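Side-chain contact in ankyrin repeat and SAM domain-containing protein 3 (PDB 4NL9), which may take part in vasopressin signalling in the kidney and, through the SAM domain that makes up this chain, mediates homooligomerization: residues T39-E42 / S43-K46. The protein carries 1 engineered substitution. Numbering follows the deposited sequence.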
# COMPACT_ATOMS: atom_id res chain seq x y z
N THR A 39 -17.12 0.04 -0.54
CA THR A 39 -17.64 -0.21 0.81
C THR A 39 -16.75 -1.11 1.66
O THR A 39 -17.04 -1.33 2.84
CB THR A 39 -19.05 -0.87 0.78
OG1 THR A 39 -18.94 -2.25 0.42
CG2 THR A 39 -19.98 -0.14 -0.17
N LEU A 40 -15.67 -1.64 1.09
CA LEU A 40 -14.88 -2.65 1.81
C LEU A 40 -13.97 -2.02 2.83
O LEU A 40 -13.45 -0.94 2.63
CB LEU A 40 -14.02 -3.47 0.84
CG LEU A 40 -14.83 -4.24 -0.20
CD1 LEU A 40 -13.87 -4.95 -1.14
CD2 LEU A 40 -15.76 -5.24 0.47
N THR A 41 -13.79 -2.73 3.94
CA THR A 41 -12.80 -2.35 4.93
C THR A 41 -11.51 -3.14 4.71
O THR A 41 -11.47 -4.08 3.90
CB THR A 41 -13.29 -2.62 6.38
OG1 THR A 41 -13.33 -4.03 6.60
CG2 THR A 41 -14.68 -2.01 6.60
N GLU A 42 -10.47 -2.75 5.44
CA GLU A 42 -9.17 -3.38 5.34
C GLU A 42 -9.26 -4.89 5.51
O GLU A 42 -8.69 -5.66 4.71
CB GLU A 42 -8.23 -2.78 6.37
CG GLU A 42 -6.84 -3.34 6.31
CD GLU A 42 -5.92 -2.66 7.30
OE1 GLU A 42 -6.24 -2.66 8.50
OE2 GLU A 42 -4.87 -2.11 6.87
N SER A 43 -9.98 -5.33 6.55
CA SER A 43 -10.09 -6.76 6.81
C SER A 43 -10.94 -7.49 5.76
O SER A 43 -10.75 -8.69 5.52
CB SER A 43 -10.61 -7.03 8.23
OG SER A 43 -11.97 -6.65 8.38
N ASP A 44 -11.87 -6.77 5.13
CA ASP A 44 -12.61 -7.32 3.98
C ASP A 44 -11.66 -7.62 2.83
O ASP A 44 -11.79 -8.65 2.16
CB ASP A 44 -13.68 -6.34 3.48
CG ASP A 44 -14.83 -6.16 4.44
OD1 ASP A 44 -15.13 -7.07 5.24
OD2 ASP A 44 -15.48 -5.09 4.36
N LEU A 45 -10.73 -6.71 2.58
CA LEU A 45 -9.76 -6.90 1.51
C LEU A 45 -8.86 -8.10 1.81
O LEU A 45 -8.59 -8.94 0.93
CB LEU A 45 -8.93 -5.63 1.33
CG LEU A 45 -9.72 -4.43 0.77
CD1 LEU A 45 -8.93 -3.15 0.96
CD2 LEU A 45 -10.09 -4.63 -0.71
N LYS A 46 -8.39 -8.20 3.05
CA LYS A 46 -7.56 -9.32 3.45
C LYS A 46 -8.31 -10.65 3.27
O LYS A 46 -7.77 -11.61 2.72
CB LYS A 46 -7.10 -9.12 4.90
CG LYS A 46 -6.14 -10.17 5.41
CD LYS A 46 -5.73 -9.82 6.82
CE LYS A 46 -4.91 -10.91 7.45
NZ LYS A 46 -4.40 -10.44 8.78
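The side chain of Asp44 folds back over the backbone of Thr41, its carboxylate lying beside the threonine hydroxyl. With CG anti to the carbonyl carbon (chi1 -69°), Asp44 OD2 reaches Thr41 N at 2.9 Å; the N-H points straight at the oxygen, which it meets from above the carboxylate plane, 35° out of it. In return Thr41 OG1, held between its own backbone N and carbonyl carbon (chi1 70°), accepts a weak bond of 3.4 Å from Asp44 N. This reciprocal pair is a capping box, with Thr41 as N-cap of helix 42-48 in the five-helix SAM domain. It gives a partner to Asp44 N in the first turn and to the amide of the N-cap residue itself, and the helix end probably stabilises the negative charge of Asp44. Regular helical bonding follows at once, Leu45 N to Thr41 O at 3.0 Å and Lys46 N to Glu42 O also at 3.0 Å. Just before the cap, Leu40 lays CD2 against Asp44 CB at 3.8 Å, while its other methyl, CD1, meets Leu45 CD2 at 3.8 Å. Both leucines also touch Phe27 of helix 24-29, and Leu45, buried, packs on Met59 and Thr60 of helix 53-65.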